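PDB 2D0W: cytochrome cL from Hyphomicrobium denitrificans, which carries electrons through a covalently bound haem in the periplasm and probably serves as the electron acceptor of methanol dehydrogenase in methanol oxidation. Local coordinates for residues P28-F33 and N114-I119; K89-T94 and A120-I125. All blocks are in the same frame, centred on the assembly; numbering follows the deposited sequence.

Both contacts are buried, and both use helix 112-124. Contact 1 sets its 114-119 part against helix 28-36. Contact 2 uses the following segment 120-125, at the C-terminal end of that helix, and sets it against helix 88-97, close to the centre of the chain. Neither has a hydrogen bond between its two segments. The side chains that meet in contact 1 are all apolar, a leucine among alanine, valine and phenylalanine. Contact 2 adds a buried guanidinium group and methyl groups of the haem. The two meet through Phe92, which packs on Phe33, Met115 and Ile119, and through Ile119 on Leu91. The haem is reached from both segments, by Leu118 and by Ile122.

Contact 1 of 2, residues P28-F33 and N114-I119; sequences PAVKQF and NMLKLI
Leu116 reaches across to helix 28-36, where its CD2 goes to the Phe33 ring and its CD1 mainly to Ala29 and Val30. Leu116 CD2 lies over one face of the Phe33 ring, 3.9 Å from the ring centroid, in a CH-pi contact. It sits 22° off the ring normal, displaced toward the rim, and the ring atom nearest to Leu116 CD2 is Phe33 CG at 3.7 Å. The ring is carried there by its first torsion, which sets Phe33 CG anti to the backbone N (chi1 -180°). Leu116 CD1 packs on the helix backbone, 3.6 Å from Ala29 O and 3.8 Å from Val30 CA. Val30 CG2 also meets Leu116 CD1, at 3.8 Å. This is the tight part of the contact. The side chain of Ala29 is looser, its CB 4.3 Å from Leu116 CD1. Lys31, on the far side of its helix, points away and is exposed. Lys117 is partly exposed and turns to Asp113 in a salt bridge. One leucine therefore does most of the joining, and the axes of the two short segments stay 10.1 Å apart at a crossing angle of 80°. The contact belongs to the apolar core, where helix 28-36 packs across helix 112-124. Helix 88-97 adjoins it through Phe92, whose ring meets Phe33, while Leu118 turns to Tyr55 of helix 48-58 and to the haem.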
loop_
_atom_site.group_PDB
_atom_site.type_symbol
_atom_site.label_atom_id
_atom_site.label_comp_id
_atom_site.label_asym_id
_atom_site.label_seq_id
_atom_site.Cartn_x
_atom_site.Cartn_y
_atom_site.Cartn_z
ATOM N N PRO A 28 -3.091 16.425 1.589
ATOM C CA PRO A 28 -4.175 16.238 0.656
ATOM C C PRO A 28 -4.453 14.778 0.352
ATOM O O PRO A 28 -5.608 14.405 0.136
ATOM C CB PRO A 28 -3.675 16.983 -0.594
ATOM C CG PRO A 28 -2.824 18.076 -0.029
ATOM C CD PRO A 28 -2.056 17.343 1.035
ATOM N N ALA A 29 -3.412 13.953 0.338
ATOM C CA ALA A 29 -3.607 12.562 -0.034
ATOM C C ALA A 29 -4.447 11.814 1.026
ATOM O O ALA A 29 -5.282 10.990 0.705
ATOM C CB ALA A 29 -2.285 11.895 -0.279
ATOM N N VAL A 30 -4.207 12.105 2.278
ATOM C CA VAL A 30 -4.905 11.426 3.351
ATOM C C VAL A 30 -6.382 11.885 3.347
ATOM O O VAL A 30 -7.295 11.081 3.561
ATOM C CB VAL A 30 -4.238 11.716 4.675
ATOM C CG1 VAL A 30 -5.136 11.207 5.858
ATOM C CG2 VAL A 30 -2.875 11.028 4.709
ATOM N N LYS A 31 -6.596 13.188 3.106
ATOM C CA LYS A 31 -7.943 13.718 3.146
ATOM C C LYS A 31 -8.768 13.083 2.059
ATOM O O LYS A 31 -9.894 12.686 2.314
ATOM C CB LYS A 31 -7.959 15.247 3.130
ATOM C CG LYS A 31 -7.504 15.802 4.484
ATOM C CD LYS A 31 -7.276 17.307 4.504
ATOM C CE LYS A 31 -8.497 18.023 5.062
ATOM N NZ LYS A 31 -8.234 19.478 5.361
ATOM N N GLN A 32 -8.196 12.907 0.867
ATOM C CA GLN A 32 -8.953 12.216 -0.191
ATOM C C GLN A 32 -9.192 10.749 0.142
ATOM O O GLN A 32 -10.311 10.213 -0.078
ATOM C CB GLN A 32 -8.288 12.320 -1.566
ATOM C CG GLN A 32 -9.047 11.516 -2.614
ATOM C CD GLN A 32 -8.170 11.017 -3.760
ATOM O OE1 GLN A 32 -7.453 11.794 -4.373
ATOM N NE2 GLN A 32 -8.245 9.706 -4.059
ATOM N N PHE A 33 -8.147 10.091 0.652
ATOM C CA PHE A 33 -8.296 8.666 1.032
ATOM C C PHE A 33 -9.364 8.465 2.111
ATOM O O PHE A 33 -10.168 7.541 1.996
ATOM C CB PHE A 33 -6.953 7.972 1.408
ATOM C CG PHE A 33 -7.128 6.523 1.788
ATOM C CD1 PHE A 33 -7.190 5.537 0.810
ATOM C CD2 PHE A 33 -7.340 6.166 3.133
ATOM C CE1 PHE A 33 -7.446 4.206 1.157
ATOM C CE2 PHE A 33 -7.598 4.846 3.504
ATOM C CZ PHE A 33 -7.641 3.881 2.551
ATOM N N ASN A 114 2.141 8.108 5.496
ATOM C CA ASN A 114 3.121 7.060 5.247
ATOM C C ASN A 114 2.463 5.746 4.906
ATOM O O ASN A 114 2.946 5.023 4.053
ATOM C CB ASN A 114 4.111 6.908 6.406
ATOM C CG ASN A 114 5.150 8.067 6.440
ATOM O OD1 ASN A 114 5.484 8.630 5.436
ATOM N ND2 ASN A 114 5.611 8.416 7.611
ATOM N N MET A 115 1.356 5.440 5.571
ATOM C CA MET A 115 0.571 4.252 5.218
ATOM C C MET A 115 0.241 4.272 3.749
ATOM O O MET A 115 0.221 3.229 3.069
ATOM C CB MET A 115 -0.733 4.232 6.023
ATOM C CG MET A 115 -1.709 3.184 5.522
ATOM S SD MET A 115 -1.204 1.538 6.049
ATOM C CE MET A 115 -1.950 1.536 7.675
ATOM N N LEU A 116 -0.077 5.458 3.236
ATOM C CA LEU A 116 -0.503 5.551 1.825
ATOM C C LEU A 116 0.627 5.338 0.835
ATOM O O LEU A 116 0.399 4.939 -0.310
ATOM C CB LEU A 116 -1.231 6.881 1.586
ATOM C CG LEU A 116 -2.564 7.010 2.278
ATOM C CD1 LEU A 116 -3.130 8.366 1.957
ATOM C CD2 LEU A 116 -3.533 5.870 1.860
ATOM N N LYS A 117 1.844 5.680 1.247
ATOM C CA LYS A 117 3.040 5.490 0.431
ATOM C C LYS A 117 3.463 4.024 0.478
ATOM O O LYS A 117 3.946 3.430 -0.471
ATOM C CB LYS A 117 4.185 6.359 0.965
ATOM C CG LYS A 117 4.014 7.876 0.754
ATOM C CD LYS A 117 5.166 8.603 1.487
ATOM C CE LYS A 117 5.255 10.054 1.146
ATOM N NZ LYS A 117 3.987 10.668 1.525
ATOM N N LEU A 118 3.297 3.440 1.640
ATOM C CA LEU A 118 3.508 1.984 1.773
ATOM C C LEU A 118 2.614 1.225 0.787
ATOM O O LEU A 118 3.058 0.301 0.105
ATOM C CB LEU A 118 3.171 1.545 3.200
ATOM C CG LEU A 118 3.127 0.036 3.480
ATOM C CD1 LEU A 118 4.411 -0.672 3.032
ATOM C CD2 LEU A 118 2.792 -0.194 4.991
ATOM N N ILE A 119 1.343 1.585 0.745
ATOM C CA ILE A 119 0.381 0.883 -0.146
ATOM C C ILE A 119 0.815 1.113 -1.635
ATOM O O ILE A 119 0.802 0.194 -2.449
ATOM C CB ILE A 119 -1.029 1.379 0.147
ATOM C CG1 ILE A 119 -1.535 0.801 1.472
ATOM C CG2 ILE A 119 -2.030 1.056 -1.012
ATOM C CD1 ILE A 119 -2.845 1.457 2.046
#

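Contact 2 of 2, residues K89-T94 and A120-I125; sequences KGLFET and AWIRHI. With HEM (protoporphyrin IX containing Fe), chain H.
At Leu91 a trans first torsion (chi1 -175°) helps point CD2 at helix 112-124, and a bend of Arg123 at chi2 (-50°) lays its guanidinium against that methyl. Leu91 CD2 lies over the centre of one guanidinium face, 3.6 Å from Arg123 CZ. Leu91 CD2 also touches Ile122 CG2 at 3.8 Å, so one methyl meets both an apolar branch and a flat cation. The buried charge has partners beyond the two segments: Arg123 NE forms a salt bridge with Asp88, and NH1 donates to Asn85 O. With alanine in place of Arg123, Asp88 is likely to lose its cationic mate and Asn85 O the N-H of NH1, and a gap would probably open beside Leu91 CD2. Leu91, Ile122 and Thr94 line the haem pocket. Leu91 CD1 approaches haem CMA at 3.3 Å. Ile122 CD1 approaches haem CMB at 3.6 Å. Thr94 CG2 lies 3.6 Å from haem C2A. Thr94 OG1 is hydrogen-bonded to Asn85, whose ND2 also bonds the haem. Helix 48-58 packs against Trp121 and His124. The contact thus joins helices 88-97 and 112-124 beside the haem, helices packed round the cofactor as in c-type cytochromes.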
loop_
_atom_site.group_PDB
_atom_site.type_symbol
_atom_site.label_atom_id
_atom_site.label_comp_id
_atom_site.label_asym_id
_atom_site.label_seq_id
_atom_site.Cartn_x
_atom_site.Cartn_y
_atom_site.Cartn_z
ATOM N N LYS A 89 -8.800 0.401 -0.209
ATOM C CA LYS A 89 -9.515 0.437 1.073
ATOM C C LYS A 89 -9.297 -0.840 1.878
ATOM O O LYS A 89 -9.056 -0.766 3.097
ATOM C CB LYS A 89 -11.001 0.712 0.876
ATOM C CG LYS A 89 -11.667 1.262 2.106
ATOM C CD LYS A 89 -12.487 0.224 2.797
ATOM C CE LYS A 89 -13.960 0.525 2.688
ATOM N NZ LYS A 89 -14.316 1.588 3.623
ATOM N N GLY A 90 -9.400 -1.988 1.209
ATOM C CA GLY A 90 -9.194 -3.294 1.856
ATOM C C GLY A 90 -7.783 -3.510 2.342
ATOM O O GLY A 90 -7.575 -3.978 3.461
ATOM N N LEU A 91 -6.812 -3.183 1.496
ATOM C CA LEU A 91 -5.400 -3.271 1.834
ATOM C C LEU A 91 -5.079 -2.393 3.052
ATOM O O LEU A 91 -4.443 -2.836 4.040
ATOM C CB LEU A 91 -4.533 -2.896 0.596
ATOM C CG LEU A 91 -3.027 -3.062 0.760
ATOM C CD1 LEU A 91 -2.789 -4.409 1.325
ATOM C CD2 LEU A 91 -2.236 -2.912 -0.549
ATOM N N PHE A 92 -5.587 -1.170 3.043
ATOM C CA PHE A 92 -5.406 -0.300 4.185
ATOM C C PHE A 92 -5.950 -0.992 5.462
ATOM O O PHE A 92 -5.277 -1.004 6.517
ATOM C CB PHE A 92 -6.115 1.040 3.909
ATOM C CG PHE A 92 -6.190 1.979 5.110
ATOM C CD1 PHE A 92 -5.176 2.895 5.355
ATOM C CD2 PHE A 92 -7.273 1.935 5.991
ATOM C CE1 PHE A 92 -5.248 3.767 6.449
ATOM C CE2 PHE A 92 -7.350 2.784 7.087
ATOM C CZ PHE A 92 -6.336 3.715 7.315
ATOM N N GLU A 93 -7.163 -1.554 5.358
ATOM C CA GLU A 93 -7.838 -2.137 6.523
ATOM C C GLU A 93 -6.997 -3.344 7.010
ATOM O O GLU A 93 -6.772 -3.502 8.210
ATOM C CB GLU A 93 -9.283 -2.564 6.142
ATOM C CG GLU A 93 -10.272 -1.468 5.843
ATOM C CD GLU A 93 -11.651 -1.991 5.347
ATOM O OE1 GLU A 93 -11.669 -2.937 4.515
ATOM O OE2 GLU A 93 -12.721 -1.460 5.787
ATOM N N THR A 94 -6.476 -4.158 6.087
ATOM C CA THR A 94 -5.649 -5.322 6.474
ATOM C C THR A 94 -4.393 -4.863 7.199
ATOM O O THR A 94 -4.077 -5.352 8.295
ATOM C CB THR A 94 -5.331 -6.174 5.258
ATOM O OG1 THR A 94 -6.571 -6.630 4.724
ATOM C CG2 THR A 94 -4.425 -7.377 5.608
ATOM N N ALA A 120 1.246 2.319 -1.982
ATOM C CA ALA A 120 1.724 2.596 -3.357
ATOM C C ALA A 120 2.872 1.686 -3.701
ATOM O O ALA A 120 2.976 1.205 -4.835
ATOM C CB ALA A 120 2.167 4.058 -3.526
ATOM N N TRP A 121 3.748 1.436 -2.728
ATOM C CA TRP A 121 4.903 0.506 -2.958
ATOM C C TRP A 121 4.401 -0.900 -3.188
ATOM O O TRP A 121 4.889 -1.571 -4.082
ATOM C CB TRP A 121 5.904 0.463 -1.783
ATOM C CG TRP A 121 7.067 -0.485 -2.005
ATOM C CD1 TRP A 121 7.397 -1.606 -1.265
ATOM C CD2 TRP A 121 8.035 -0.397 -3.039
ATOM N NE1 TRP A 121 8.528 -2.202 -1.779
ATOM C CE2 TRP A 121 8.937 -1.478 -2.872
ATOM C CE3 TRP A 121 8.242 0.497 -4.097
ATOM C CZ2 TRP A 121 10.026 -1.694 -3.745
ATOM C CZ3 TRP A 121 9.331 0.267 -4.977
ATOM C CH2 TRP A 121 10.197 -0.820 -4.778
ATOM N N ILE A 122 3.492 -1.377 -2.309
ATOM C CA ILE A 122 2.902 -2.698 -2.482
ATOM C C ILE A 122 2.267 -2.879 -3.867
ATOM O O ILE A 122 2.445 -3.915 -4.501
ATOM C CB ILE A 122 1.887 -3.058 -1.327
ATOM C CG1 ILE A 122 2.628 -3.127 0.022
ATOM C CG2 ILE A 122 1.103 -4.355 -1.677
ATOM C CD1 ILE A 122 1.654 -3.123 1.242
ATOM N N ARG A 123 1.538 -1.880 -4.351
ATOM C CA ARG A 123 0.982 -1.956 -5.719
ATOM C C ARG A 123 2.094 -2.012 -6.755
ATOM O O ARG A 123 1.979 -2.738 -7.771
ATOM C CB ARG A 123 0.040 -0.783 -6.028
ATOM C CG ARG A 123 -1.175 -0.652 -5.031
ATOM C CD ARG A 123 -1.849 -1.993 -4.900
ATOM N NE ARG A 123 -3.118 -1.814 -4.217
ATOM C CZ ARG A 123 -3.878 -2.787 -3.735
ATOM N NH1 ARG A 123 -3.508 -4.037 -3.826
ATOM N NH2 ARG A 123 -5.018 -2.470 -3.144
ATOM N N HIS A 124 3.148 -1.231 -6.528
ATOM C CA HIS A 124 4.259 -1.121 -7.538
ATOM C C HIS A 124 5.068 -2.417 -7.808
ATOM O O HIS A 124 5.599 -2.609 -8.916
ATOM C CB HIS A 124 5.244 -0.002 -7.159
ATOM C CG HIS A 124 6.204 0.345 -8.265
ATOM N ND1 HIS A 124 5.821 1.036 -9.399
ATOM C CD2 HIS A 124 7.527 0.109 -8.398
ATOM C CE1 HIS A 124 6.875 1.190 -10.192
ATOM N NE2 HIS A 124 7.917 0.624 -9.610
ATOM N N ILE A 125 5.195 -3.245 -6.769
ATOM C CA ILE A 125 5.941 -4.516 -6.806
ATOM C C ILE A 125 5.208 -5.715 -7.424
ATOM O O ILE A 125 5.814 -6.789 -7.595
ATOM C CB ILE A 125 6.537 -4.906 -5.373
ATOM C CG1 ILE A 125 5.460 -5.079 -4.283
ATOM C CG2 ILE A 125 7.638 -3.900 -4.920
ATOM C CD1 ILE A 125 6.064 -5.287 -2.860
HETATM C CHA HEM H . -1.091 -11.290 5.692
HETATM C CHB HEM H . 0.722 -6.897 4.596
HETATM C CHC HEM H . 3.946 -7.111 8.246
HETATM C CHD HEM H . 2.937 -11.855 8.467
HETATM C C1A HEM H . -0.964 -10.035 5.092
HETATM C C2A HEM H . -1.831 -9.412 4.100
HETATM C C3A HEM H . -1.305 -8.226 3.792
HETATM C C4A HEM H . -0.102 -8.007 4.584
HETATM C CMA HEM H . -1.844 -7.188 2.754
HETATM C CAA HEM H . -3.082 -10.059 3.466
HETATM C CBA HEM H . -2.577 -10.880 2.266
HETATM C CGA HEM H . -3.714 -11.448 1.426
HETATM O O1A HEM H . -4.874 -10.988 1.562
HETATM O O2A HEM H . -3.441 -12.373 0.625
HETATM C C1B HEM H . 1.716 -6.543 5.516
HETATM C C2B HEM H . 2.497 -5.306 5.633
HETATM C C3B HEM H . 3.256 -5.348 6.617
HETATM C C4B HEM H . 3.172 -6.634 7.239
HETATM C CMB HEM H . 2.359 -4.198 4.589
HETATM C CAB HEM H . 3.959 -4.145 7.266
HETATM C CBB HEM H . 3.296 -3.080 7.596
HETATM C C1C HEM H . 3.979 -8.437 8.619
HETATM C C2C HEM H . 4.734 -9.024 9.745
HETATM C C3C HEM H . 4.495 -10.322 9.756
HETATM C C4C HEM H . 3.476 -10.617 8.736
HETATM C CMC HEM H . 5.948 -8.306 10.315
HETATM C CAC HEM H . 5.251 -11.484 10.478
HETATM C CBC HEM H . 5.545 -11.296 11.736
HETATM C C1D HEM H . 1.739 -12.158 7.851
HETATM C C2D HEM H . 1.031 -13.422 7.923
HETATM C C3D HEM H . -0.224 -13.248 7.074
HETATM C C4D HEM H . -0.157 -11.903 6.536
HETATM C CMD HEM H . 1.469 -14.688 8.722
HETATM C CAD HEM H . -1.386 -14.270 6.801
HETATM C CBD HEM H . -2.497 -13.759 7.723
HETATM C CGD HEM H . -3.862 -14.310 7.394
HETATM O O1D HEM H . -4.857 -13.904 8.021
HETATM O O2D HEM H . -3.945 -15.140 6.478
HETATM N NA HEM H . 0.070 -9.151 5.333
HETATM N NB HEM H . 2.256 -7.332 6.509
HETATM N NC HEM H . 3.184 -9.428 8.063
HETATM N ND HEM H . 1.016 -11.318 7.010
HETATM FE FE HEM H . 1.577 -9.252 6.786
#